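Local atomic coordinates of Aac(6')-ib (Escherichia coli, PDB entry 2BUE), a protein that probably transfers an acetyl group from acetyl-CoA to the 6'-amino group of aminoglycoside antibiotics, which confers resistance to them. Residues E41-S46 against E50-E55; D103-E108 against Q153-P158. The protein carries 2 engineered substitutions. All blocks are in the same frame, centred on the assembly; numbering follows the deposited sequence. Where two conformers were deposited one is given.

How the interactions relate
Both contacts belong to one GNAT acetyltransferase domain and meet at the same ligand, ribostamycin. Their centres are 19 Å apart, yet their nearest atoms come within about 4 Å of each other without touching. Interaction 1 (41-46 with 50-55) presents a tryptophan face and backbone groups to the aminosugar that carries the 6'-amine, the acetyl acceptor. Interaction 2 (103-108 with 153-158) presents two indoles and a carboxylate to the deoxystreptamine ring. Tyr-68, Gln-94 and Asp-118 also bond to the antibiotic. Coenzyme A touches Trp-51 of interaction 1 and Pro-156 of interaction 2, so each contact borders both substrate sites.

Interaction 1 of 2, residues E41-S46 against E50-E55; sequences EWLNRS and EWWGGE. With RIO (ribostamycin), chain C.
Leu-43 of segment 41-46, which lies on helix 36-43 in this GNAT fold, sets its CD2 methyl over one face of the Trp-52 indole. CD2 is 3.6 Å from Trp-52 CD1 and 3.9 Å from the centroid of the five-membered ring, 25° off the ring normal, which qualifies as a CH-pi contact. Trp-52 reaches this position with CG anti to its backbone N (chi1 -164°), and the opposite face of the same ring receives ribostamycin, whose C13 lies 3.8 Å above the plane toward the rim. The indole is therefore a slab between helix and aminosugar, and the Tyr-68 hydroxyl, bonded to NE1, also ties its edge to helix 61-68.

Beside the indole, on the backbone side, one water donates to both Leu-43 O and Trp-52 O at 2.7 Å each, joining segment 41-46 to the pocket loop. Farther along, Glu-50 N donates to Ser-46 O over 3.3 Å (N-H...O 156°), an i to i+4 bond that closes the short helix 46-49. Arg-45, at the N-cap position of that helix, stretches back to Glu-41 in a salt bridge, with Trp-42 CD1 over one guanidinium face; its NH1 bonds to Ala-122 O.

The loop pays for its shape with glycine: at Gly-53 a CB would run into the preceding carbonyl. Its backbone instead faces the drug. Two hydroxyls of one sugar ring are gripped by main-chain atoms: ribostamycin O7 donates to Trp-51 O at 2.9 Å, and Gly-53 N donates to ribostamycin O8 at 2.8 Å.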
ATOM      1  N   GLU A  41       0.140  15.742   8.064  1.00 11.23           N
ATOM      2  CA  GLU A  41      -1.241  16.198   8.135  1.00 11.66           C
ATOM      3  C   GLU A  41      -2.214  15.030   7.857  1.00 11.37           C
ATOM      4  O   GLU A  41      -3.131  14.781   8.655  1.00 11.44           O
ATOM      5  CB  GLU A  41      -1.497  17.378   7.198  1.00 12.36           C
ATOM      6  CG  GLU A  41      -2.949  17.798   7.258  1.00 12.46           C
ATOM      7  CD  GLU A  41      -3.280  19.038   6.439  1.00 15.81           C
ATOM      8  OE1 GLU A  41      -2.386  19.604   5.776  1.00 15.62           O
ATOM      9  OE2 GLU A  41      -4.478  19.421   6.486  1.00 15.67           O
ATOM     10  N   TRP A  42      -1.992  14.323   6.741  1.00 11.65           N
ATOM     11  CA  TRP A  42      -2.829  13.166   6.372  1.00 11.62           C
ATOM     12  C   TRP A  42      -2.921  12.099   7.460  1.00 11.36           C
ATOM     13  O   TRP A  42      -4.024  11.608   7.768  1.00 12.73           O
ATOM     14  CB  TRP A  42      -2.305  12.522   5.087  1.00 11.31           C
ATOM     15  CG  TRP A  42      -2.463  13.367   3.861  1.00 11.62           C
ATOM     16  CD1 TRP A  42      -3.120  14.567   3.748  1.00 12.27           C
ATOM     17  CD2 TRP A  42      -1.974  13.042   2.561  1.00 11.88           C
ATOM     18  NE1 TRP A  42      -3.058  15.015   2.436  1.00 13.35           N
ATOM     19  CE2 TRP A  42      -2.359  14.091   1.690  1.00 12.69           C
ATOM     20  CE3 TRP A  42      -1.237  11.954   2.047  1.00 12.50           C
ATOM     21  CZ2 TRP A  42      -2.042  14.085   0.314  1.00 12.89           C
ATOM     22  CZ3 TRP A  42      -0.917  11.944   0.677  1.00 12.58           C
ATOM     23  CH2 TRP A  42      -1.335  13.003  -0.175  1.00 12.82           C
ATOM     24  N   LEU A  43      -1.777  11.717   8.026  1.00 11.32           N
ATOM     25  CA  LEU A  43      -1.719  10.625   8.993  1.00 10.95           C
ATOM     26  C   LEU A  43      -2.439  10.945  10.312  1.00 11.17           C
ATOM     27  O   LEU A  43      -2.656  10.065  11.144  1.00 11.04           O
ATOM     28  CB  LEU A  43      -0.269  10.166   9.244  1.00 10.88           C
ATOM     29  CG  LEU A  43       0.404   9.494   8.037  1.00 10.85           C
ATOM     30  CD1 LEU A  43       1.855   9.246   8.395  1.00 11.49           C
ATOM     31  CD2 LEU A  43      -0.306   8.165   7.680  1.00 12.34           C
ATOM     32  N   ASN A  44      -2.796  12.214  10.482  1.00 11.32           N
ATOM     33  CA  ASN A  44      -3.566  12.648  11.642  1.00 11.86           C
ATOM     34  C   ASN A  44      -5.038  12.963  11.354  1.00 13.39           C
ATOM     35  O   ASN A  44      -5.763  13.487  12.231  1.00 15.03           O
ATOM     36  CB  ASN A  44      -2.844  13.828  12.311  1.00 12.29           C
ATOM     37  CG  ASN A  44      -1.622  13.369  13.100  1.00 12.06           C
ATOM     38  OD1 ASN A  44      -1.747  12.885  14.232  1.00 14.71           O
ATOM     39  ND2 ASN A  44      -0.442  13.515  12.511  1.00 11.81           N
ATOM     40  N   ARG A  45      -5.483  12.662  10.144  1.00 13.69           N
ATOM     41  CA  ARG A  45      -6.909  12.771   9.829  1.00 14.12           C
ATOM     42  C   ARG A  45      -7.645  11.559  10.388  1.00 15.18           C
ATOM     43  O   ARG A  45      -7.148  10.432  10.298  1.00 15.36           O
ATOM     44  CB  ARG A  45      -7.133  12.949   8.337  1.00 13.66           C
ATOM     45  CG  ARG A  45      -6.502  14.244   7.818  1.00 13.97           C
ATOM     46  CD  ARG A  45      -6.788  14.466   6.365  1.00 14.73           C
ATOM     47  NE  ARG A  45      -6.328  15.803   5.980  1.00 15.93           N
ATOM     48  CZ  ARG A  45      -6.223  16.228   4.731  1.00 16.44           C
ATOM     49  NH1 ARG A  45      -6.548  15.432   3.712  1.00 14.88           N
ATOM     50  NH2 ARG A  45      -5.789  17.455   4.499  1.00 17.32           N
ATOM     51  N   SER A  46      -8.814  11.784  10.992  1.00 16.43           N
ATOM     52  CA  SER A  46      -9.515  10.711  11.702  0.50 17.37           C
ATOM     53  C   SER A  46      -9.787   9.460  10.848  1.00 16.97           C
ATOM     54  O   SER A  46      -9.657   8.338  11.344  1.00 18.24           O
ATOM     55  CB  SER A  46     -10.810  11.232  12.330  0.50 17.89           C
ATOM     56  OG  SER A  46     -11.676  11.754  11.342  0.50 19.57           O
ATOM     57  N   GLU A  50      -7.863   5.696  12.043  1.00 19.44           N
ATOM     58  CA  GLU A  50      -8.662   4.500  12.295  1.00 20.98           C
ATOM     59  C   GLU A  50      -7.973   3.194  11.845  1.00 20.30           C
ATOM     60  O   GLU A  50      -8.056   2.157  12.539  1.00 20.80           O
ATOM     61  CB  GLU A  50     -10.024   4.662  11.606  1.00 21.08           C
ATOM     62  CG  GLU A  50     -10.949   3.467  11.757  1.00 23.77           C
ATOM     63  CD  GLU A  50     -12.361   3.721  11.246  1.00 24.32           C
ATOM     64  OE1 GLU A  50     -12.585   4.654  10.436  1.00 27.51           O
ATOM     65  OE2 GLU A  50     -13.264   2.968  11.679  1.00 31.27           O
ATOM     66  N   TRP A  51      -7.266   3.256  10.717  1.00 19.42           N
ATOM     67  CA  TRP A  51      -6.744   2.051  10.043  1.00 19.57           C
ATOM     68  C   TRP A  51      -5.224   2.069   9.835  1.00 19.77           C
ATOM     69  O   TRP A  51      -4.650   1.140   9.275  1.00 19.02           O
ATOM     70  CB  TRP A  51      -7.428   1.889   8.680  1.00 20.06           C
ATOM     71  CG  TRP A  51      -8.923   1.710   8.762  1.00 20.43           C
ATOM     72  CD1 TRP A  51      -9.884   2.552   8.273  1.00 21.25           C
ATOM     73  CD2 TRP A  51      -9.622   0.626   9.394  1.00 19.61           C
ATOM     74  NE1 TRP A  51     -11.139   2.054   8.548  1.00 21.48           N
ATOM     75  CE2 TRP A  51     -11.008   0.876   9.239  1.00 21.33           C
ATOM     76  CE3 TRP A  51      -9.208  -0.532  10.070  1.00 21.09           C
ATOM     77  CZ2 TRP A  51     -11.993   0.001   9.734  1.00 21.38           C
ATOM     78  CZ3 TRP A  51     -10.185  -1.398  10.571  1.00 21.14           C
ATOM     79  CH2 TRP A  51     -11.555  -1.117  10.405  1.00 20.76           C
ATOM     80  N   TRP A  52      -4.581   3.150  10.266  1.00 19.51           N
ATOM     81  CA  TRP A  52      -3.180   3.353   9.966  1.00 20.83           C
ATOM     82  C   TRP A  52      -2.482   3.925  11.156  1.00 22.83           C
ATOM     83  O   TRP A  52      -2.855   4.989  11.652  1.00 23.94           O
ATOM     84  CB  TRP A  52      -3.016   4.330   8.809  1.00 19.09           C
ATOM     85  CG  TRP A  52      -1.646   4.307   8.191  1.00 18.18           C
ATOM     86  CD1 TRP A  52      -0.455   4.723   8.759  1.00 17.53           C
ATOM     87  CD2 TRP A  52      -1.324   3.837   6.889  1.00 15.64           C
ATOM     88  NE1 TRP A  52       0.586   4.530   7.869  1.00 16.26           N
ATOM     89  CE2 TRP A  52       0.075   4.000   6.712  1.00 14.70           C
ATOM     90  CE3 TRP A  52      -2.084   3.294   5.839  1.00 16.46           C
ATOM     91  CZ2 TRP A  52       0.725   3.637   5.535  1.00 16.17           C
ATOM     92  CZ3 TRP A  52      -1.430   2.937   4.654  1.00 16.31           C
ATOM     93  CH2 TRP A  52      -0.040   3.109   4.519  1.00 17.81           C
ATOM     94  N   GLY A  53      -1.446   3.231  11.592  1.00 24.46           N
ATOM     95  CA  GLY A  53      -0.628   3.708  12.674  1.00 26.21           C
ATOM     96  C   GLY A  53      -0.402   2.602  13.679  1.00 28.14           C
ATOM     97  O   GLY A  53       0.751   2.278  14.000  1.00 28.38           O
ATOM     98  N   GLY A  54      -1.499   2.015  14.164  1.00 29.14           N
ATOM     99  CA  GLY A  54      -1.416   0.992  15.223  1.00 31.25           C
ATOM    100  C   GLY A  54      -0.849   1.632  16.482  1.00 32.24           C
ATOM    101  O   GLY A  54      -1.396   2.634  16.960  1.00 32.40           O
ATOM    102  N   GLU A  55       0.254   1.075  16.997  1.00 33.15           N
ATOM    103  CA  GLU A  55       1.016   1.697  18.103  1.00 34.60           C
ATOM    104  C   GLU A  55       1.461   3.112  17.743  1.00 34.09           C
ATOM    105  O   GLU A  55       1.558   3.999  18.616  1.00 34.31           O
ATOM    106  CB  GLU A  55       2.270   0.879  18.438  1.00 34.64           C
ATOM    107  CG  GLU A  55       2.035  -0.362  19.288  1.00 36.79           C
ATOM    108  CD  GLU A  55       3.326  -0.928  19.879  1.00 36.66           C
ATOM    109  OE1 GLU A  55       4.239  -0.145  20.256  1.00 41.15           O
ATOM    110  OE2 GLU A  55       3.428  -2.168  19.976  1.00 40.63           O
TER
HETATM  111  O1  RIO C1201       4.062   2.634   7.191  1.00 28.45           O
HETATM  112  C1  RIO C1201       5.476   2.776   6.992  1.00 26.97           C
HETATM  113  C2  RIO C1201       6.202   2.040   8.125  1.00 26.43           C
HETATM  114  O2  RIO C1201       5.435   0.919   8.612  1.00 23.57           O
HETATM  115  C3  RIO C1201       5.824  -0.271   7.907  1.00 21.54           C
HETATM  116  O3  RIO C1201       4.798  -0.666   6.973  1.00 12.35           O
HETATM  117  C4  RIO C1201       4.340  -2.065   7.149  1.00 12.01           C
HETATM  118  C5  RIO C1201       5.230  -3.069   6.362  1.00 11.32           C
HETATM  119  O4  RIO C1201       6.560  -3.040   6.850  1.00 12.18           O
HETATM  120  C6  RIO C1201       4.706  -4.517   6.380  1.00  9.19           C
HETATM  121  N1  RIO C1201       5.535  -5.340   5.452  1.00  9.78           N
HETATM  122  C7  RIO C1201       3.225  -4.558   5.913  1.00 10.47           C
HETATM  123  C8  RIO C1201       2.360  -3.631   6.792  1.00  9.08           C
HETATM  124  N2  RIO C1201       0.939  -3.762   6.363  1.00  9.05           N
HETATM  125  C9  RIO C1201       2.854  -2.146   6.690  1.00 10.33           C
HETATM  126  O5  RIO C1201       2.057  -1.414   7.665  1.00  9.72           O
HETATM  127  C10 RIO C1201       1.637  -0.126   7.212  1.00 11.28           C
HETATM  128  O6  RIO C1201       0.446  -0.213   6.470  1.00 12.89           O
HETATM  129  C11 RIO C1201      -0.762  -0.584   7.226  1.00 14.40           C
HETATM  130  C12 RIO C1201      -1.944  -0.448   6.237  1.00 13.70           C
HETATM  131  N3  RIO C1201      -1.985  -1.600   5.323  1.00 14.04           N
HETATM  132  C13 RIO C1201      -0.962   0.349   8.459  1.00 15.01           C
HETATM  133  O7  RIO C1201      -2.061  -0.179   9.240  1.00 15.24           O
HETATM  134  C14 RIO C1201       0.332   0.393   9.308  1.00 13.41           C
HETATM  135  O8  RIO C1201       0.193   1.229  10.493  1.00 16.95           O
HETATM  136  C15 RIO C1201       1.533   0.817   8.448  1.00 11.63           C
HETATM  137  N4  RIO C1201       2.786   0.810   9.202  1.00 13.16           N
HETATM  138  C16 RIO C1201       7.183   0.061   7.238  1.00 25.05           C
HETATM  139  O9  RIO C1201       8.139  -0.825   7.799  1.00 27.78           O
HETATM  140  C17 RIO C1201       7.551   1.458   7.769  1.00 28.15           C
HETATM  141  O10 RIO C1201       8.296   1.279   9.006  1.00 31.26           O
HETATM  142  O   HOH W   1      -1.949   7.528  11.885  1.00 21.90           O

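Interaction 2 of 2, residues D103-E108 against Q153-P158; sequences DGWWEE and QTDPSP. Engineered in segment 103-108: Trp-105 (natural residue Arg). With RIO (ribostamycin), chain C.
Trp-106 lays one face of its indole under the Gln-153 amide: NE2 stands 3.2 Å above the ring plane, over its centre. The contact joins the loop between strands 88-97 and 114-121 of the GNAT fold to the end of strand 151-154, which pairs in parallel with 114-121. Amide and ring planes are 70° apart, so the amide stands steeply on the ring instead of stacking flat. Its rotation is fixed from outside, since OE1 bonds to the Tyr-187 hydroxyl and NE2 to that of Tyr-96.

The opposite face of Trp-106 carries Trp-105 CE3, 3.3 Å from the plane and displaced toward the rim. Trp-105 is an engineered residue replacing arginine; as deposited, one of its faces meets the deoxystreptamine ring of ribostamycin, with C6 of the drug 3.4 Å above the plane.

Asp-155 comes to both indoles at their edges. OD2 is 3.5 Å from Trp-105 CZ3 and 3.4 Å from Trp-106 CZ2, near both ring planes, an arrangement in which the carboxylate oxygen faces aromatic C-H groups. Its chi1 of 69° tucks CG between the backbone N and carbonyl carbon, aiming the carboxylate at the drug. The carboxylate plane is turned 64° from the Trp-106 ring. Asp-118 OD1 lies close to Asp-155 OD1, and both aspartates bond to ribostamycin.

Ribostamycin N2 donates to Asp-155 OD1 at 2.8 Å and makes a weak bond to OD2. A second deoxystreptamine amine, ribostamycin N1, lies in the indole plane at the edge of Trp-106, 3.0 Å from its NE1.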
ATOM      1  N   ASP A 103      12.194  -7.366  11.214  1.00 21.96           N
ATOM      2  CA  ASP A 103      12.020  -8.552  12.047  1.00 22.70           C
ATOM      3  C   ASP A 103      10.533  -8.823  12.314  1.00 20.52           C
ATOM      4  O   ASP A 103       9.764  -7.923  12.663  1.00 21.22           O
ATOM      5  CB  ASP A 103      12.759  -8.369  13.389  1.00 23.56           C
ATOM      6  CG  ASP A 103      13.124  -9.698  14.077  1.00 28.99           C
ATOM      7  OD1 ASP A 103      12.906 -10.795  13.505  1.00 34.39           O
ATOM      8  OD2 ASP A 103      13.658  -9.641  15.214  1.00 34.53           O
ATOM      9  N   GLY A 104      10.147 -10.073  12.126  1.00 19.52           N
ATOM     10  CA  GLY A 104       8.787 -10.500  12.385  1.00 17.60           C
ATOM     11  C   GLY A 104       7.905 -10.471  11.154  1.00 15.65           C
ATOM     12  O   GLY A 104       6.840 -11.084  11.153  1.00 15.87           O
ATOM     13  N   TRP A 105       8.328  -9.721  10.125  1.00 14.40           N
ATOM     14  CA  TRP A 105       7.518  -9.558   8.913  1.00 13.14           C
ATOM     15  C   TRP A 105       7.900 -10.565   7.827  1.00 12.59           C
ATOM     16  O   TRP A 105       9.083 -10.676   7.468  1.00 11.68           O
ATOM     17  CB  TRP A 105       7.658  -8.137   8.359  1.00 12.72           C
ATOM     18  CG  TRP A 105       6.978  -7.103   9.184  1.00 11.20           C
ATOM     19  CD1 TRP A 105       7.560  -6.248  10.091  1.00 12.37           C
ATOM     20  CD2 TRP A 105       5.589  -6.781   9.154  1.00 11.47           C
ATOM     21  NE1 TRP A 105       6.600  -5.412  10.632  1.00 13.85           N
ATOM     22  CE2 TRP A 105       5.375  -5.740  10.103  1.00 10.36           C
ATOM     23  CE3 TRP A 105       4.489  -7.308   8.458  1.00  9.61           C
ATOM     24  CZ2 TRP A 105       4.096  -5.189  10.347  1.00 13.45           C
ATOM     25  CZ3 TRP A 105       3.223  -6.757   8.687  1.00 10.34           C
ATOM     26  CH2 TRP A 105       3.035  -5.712   9.627  1.00 11.31           C
ATOM     27  N   TRP A 106       6.895 -11.284   7.318  1.00 11.95           N
ATOM     28  CA  TRP A 106       7.032 -12.184   6.159  1.00 12.13           C
ATOM     29  C   TRP A 106       8.180 -13.169   6.321  1.00 13.38           C
ATOM     30  O   TRP A 106       8.928 -13.422   5.379  1.00 13.45           O
ATOM     31  CB  TRP A 106       7.110 -11.374   4.823  1.00 11.01           C
ATOM     32  CG  TRP A 106       6.083 -10.280   4.890  1.00 10.59           C
ATOM     33  CD1 TRP A 106       6.307  -8.933   4.871  1.00  9.60           C
ATOM     34  CD2 TRP A 106       4.676 -10.451   5.123  1.00 11.35           C
ATOM     35  NE1 TRP A 106       5.126  -8.247   5.050  1.00  9.29           N
ATOM     36  CE2 TRP A 106       4.106  -9.150   5.209  1.00  9.58           C
ATOM     37  CE3 TRP A 106       3.838 -11.571   5.240  1.00 11.72           C
ATOM     38  CZ2 TRP A 106       2.736  -8.940   5.438  1.00 10.75           C
ATOM     39  CZ3 TRP A 106       2.460 -11.366   5.485  1.00 10.39           C
ATOM     40  CH2 TRP A 106       1.925 -10.054   5.557  1.00 11.45           C
ATOM     41  N   GLU A 107       8.283 -13.756   7.513  0.50 13.84           N
ATOM     42  CA  GLU A 107       9.413 -14.641   7.838  0.50 15.58           C
ATOM     43  C   GLU A 107       9.407 -15.992   7.111  0.50 15.62           C
ATOM     44  O   GLU A 107      10.440 -16.692   7.075  0.50 16.26           O
ATOM     45  CB  GLU A 107       9.512 -14.839   9.355  0.50 15.13           C
ATOM     46  CG  GLU A 107       9.888 -13.569  10.107  0.50 16.79           C
ATOM     47  CD  GLU A 107      10.115 -13.800  11.584  0.50 17.67           C
ATOM     48  OE1 GLU A 107       9.520 -14.747  12.141  0.50 19.37           O
ATOM     49  OE2 GLU A 107      10.880 -13.016  12.185  0.50 21.04           O
ATOM     50  N   GLU A 108       8.262 -16.368   6.542  1.00 15.33           N
ATOM     51  CA  GLU A 108       8.168 -17.605   5.722  1.00 16.52           C
ATOM     52  C   GLU A 108       8.402 -17.354   4.239  1.00 15.38           C
ATOM     53  O   GLU A 108       8.441 -18.306   3.442  1.00 14.97           O
ATOM     54  CB  GLU A 108       6.812 -18.315   5.873  1.00 18.02           C
ATOM     55  CG  GLU A 108       6.290 -18.478   7.307  1.00 24.36           C
ATOM     56  CD  GLU A 108       7.353 -18.879   8.310  1.00 30.96           C
ATOM     57  OE1 GLU A 108       8.127 -19.833   8.040  1.00 35.76           O
ATOM     58  OE2 GLU A 108       7.405 -18.238   9.392  1.00 35.14           O
ATOM     59  N   GLN A 153       1.327  -8.839  -2.820  1.00  8.72           N
ATOM     60  CA  GLN A 153       0.546  -9.217  -1.629  1.00  8.70           C
ATOM     61  C   GLN A 153       0.037  -7.977  -0.933  1.00  8.80           C
ATOM     62  O   GLN A 153       0.582  -6.859  -1.099  1.00  8.26           O
ATOM     63  CB  GLN A 153       1.379 -10.049  -0.644  1.00  8.87           C
ATOM     64  CG  GLN A 153       2.512  -9.213  -0.003  1.00  7.95           C
ATOM     65  CD  GLN A 153       3.341 -10.001   0.999  1.00  9.45           C
ATOM     66  OE1 GLN A 153       3.662 -11.181   0.790  1.00 10.22           O
ATOM     67  NE2 GLN A 153       3.735  -9.332   2.075  1.00  9.76           N
ATOM     68  N   THR A 154      -1.006  -8.155  -0.130  1.00  8.91           N
ATOM     69  CA  THR A 154      -1.392  -7.105   0.821  1.00 10.29           C
ATOM     70  C   THR A 154      -2.001  -7.796   2.050  1.00 10.35           C
ATOM     71  O   THR A 154      -2.328  -8.977   1.972  1.00 10.57           O
ATOM     72  CB  THR A 154      -2.336  -6.066   0.209  1.00 11.89           C
ATOM     73  OG1 THR A 154      -2.427  -4.913   1.082  1.00 15.75           O
ATOM     74  CG2 THR A 154      -3.704  -6.665  -0.069  1.00 11.81           C
ATOM     75  N   ASP A 155      -2.127  -7.054   3.144  1.00  9.32           N
ATOM     76  CA  ASP A 155      -2.415  -7.668   4.445  1.00  9.60           C
ATOM     77  C   ASP A 155      -3.350  -6.796   5.307  1.00  9.58           C
ATOM     78  O   ASP A 155      -2.987  -6.433   6.436  1.00  9.84           O
ATOM     79  CB  ASP A 155      -1.111  -8.006   5.181  1.00  9.28           C
ATOM     80  CG  ASP A 155      -0.331  -6.752   5.634  1.00 10.44           C
ATOM     81  OD1 ASP A 155      -0.473  -5.692   4.979  1.00 11.94           O
ATOM     82  OD2 ASP A 155       0.370  -6.836   6.667  1.00 13.41           O
ATOM     83  N   PRO A 156      -4.553  -6.477   4.781  1.00  9.61           N
ATOM     84  CA  PRO A 156      -5.478  -5.648   5.552  1.00  9.87           C
ATOM     85  C   PRO A 156      -5.870  -6.320   6.869  1.00 10.09           C
ATOM     86  O   PRO A 156      -5.865  -7.541   6.973  1.00  9.84           O
ATOM     87  CB  PRO A 156      -6.711  -5.531   4.641  1.00  9.65           C
ATOM     88  CG  PRO A 156      -6.633  -6.783   3.721  1.00 10.21           C
ATOM     89  CD  PRO A 156      -5.127  -6.920   3.492  1.00  9.81           C
ATOM     90  N   SER A 157      -6.187  -5.499   7.868  1.00 10.03           N
ATOM     91  CA  SER A 157      -6.803  -5.995   9.088  1.00 10.41           C
ATOM     92  C   SER A 157      -8.101  -6.750   8.760  1.00 10.17           C
ATOM     93  O   SER A 157      -8.873  -6.307   7.902  1.00  9.65           O
ATOM     94  CB  SER A 157      -7.187  -4.798   9.952  1.00  9.98           C
ATOM     95  OG  SER A 157      -8.113  -5.188  10.954  1.00 13.45           O
ATOM     96  N   PRO A 158      -8.377  -7.841   9.502  1.00 10.64           N
ATOM     97  CA  PRO A 158      -9.667  -8.529   9.351  1.00 11.41           C
ATOM     98  C   PRO A 158     -10.871  -7.593   9.599  1.00 12.04           C
ATOM     99  O   PRO A 158     -11.941  -7.850   9.065  1.00 12.26           O
ATOM    100  CB  PRO A 158      -9.621  -9.615  10.450  1.00 10.82           C
ATOM    101  CG  PRO A 158      -8.113  -9.843  10.667  1.00 11.51           C
ATOM    102  CD  PRO A 158      -7.523  -8.474  10.528  1.00 11.27           C
TER
HETATM  103  O1  RIO C1201       4.062   2.634   7.191  1.00 28.45           O
HETATM  104  C1  RIO C1201       5.476   2.776   6.992  1.00 26.97           C
HETATM  105  C2  RIO C1201       6.202   2.040   8.125  1.00 26.43           C
HETATM  106  O2  RIO C1201       5.435   0.919   8.612  1.00 23.57           O
HETATM  107  C3  RIO C1201       5.824  -0.271   7.907  1.00 21.54           C
HETATM  108  O3  RIO C1201       4.798  -0.666   6.973  1.00 12.35           O
HETATM  109  C4  RIO C1201       4.340  -2.065   7.149  1.00 12.01           C
HETATM  110  C5  RIO C1201       5.230  -3.069   6.362  1.00 11.32           C
HETATM  111  O4  RIO C1201       6.560  -3.040   6.850  1.00 12.18           O
HETATM  112  C6  RIO C1201       4.706  -4.517   6.380  1.00  9.19           C
HETATM  113  N1  RIO C1201       5.535  -5.340   5.452  1.00  9.78           N
HETATM  114  C7  RIO C1201       3.225  -4.558   5.913  1.00 10.47           C
HETATM  115  C8  RIO C1201       2.360  -3.631   6.792  1.00  9.08           C
HETATM  116  N2  RIO C1201       0.939  -3.762   6.363  1.00  9.05           N
HETATM  117  C9  RIO C1201       2.854  -2.146   6.690  1.00 10.33           C
HETATM  118  O5  RIO C1201       2.057  -1.414   7.665  1.00  9.72           O
HETATM  119  C10 RIO C1201       1.637  -0.126   7.212  1.00 11.28           C
HETATM  120  O6  RIO C1201       0.446  -0.213   6.470  1.00 12.89           O
HETATM  121  C11 RIO C1201      -0.762  -0.584   7.226  1.00 14.40           C
HETATM  122  C12 RIO C1201      -1.944  -0.448   6.237  1.00 13.70           C
HETATM  123  N3  RIO C1201      -1.985  -1.600   5.323  1.00 14.04           N
HETATM  124  C13 RIO C1201      -0.962   0.349   8.459  1.00 15.01           C
HETATM  125  O7  RIO C1201      -2.061  -0.179   9.240  1.00 15.24           O
HETATM  126  C14 RIO C1201       0.332   0.393   9.308  1.00 13.41           C
HETATM  127  O8  RIO C1201       0.193   1.229  10.493  1.00 16.95           O
HETATM  128  C15 RIO C1201       1.533   0.817   8.448  1.00 11.63           C
HETATM  129  N4  RIO C1201       2.786   0.810   9.202  1.00 13.16           N
HETATM  130  C16 RIO C1201       7.183   0.061   7.238  1.00 25.05           C
HETATM  131  O9  RIO C1201       8.139  -0.825   7.799  1.00 27.78           O
HETATM  132  C17 RIO C1201       7.551   1.458   7.769  1.00 28.15           C
HETATM  133  O10 RIO C1201       8.296   1.279   9.006  1.00 31.26           O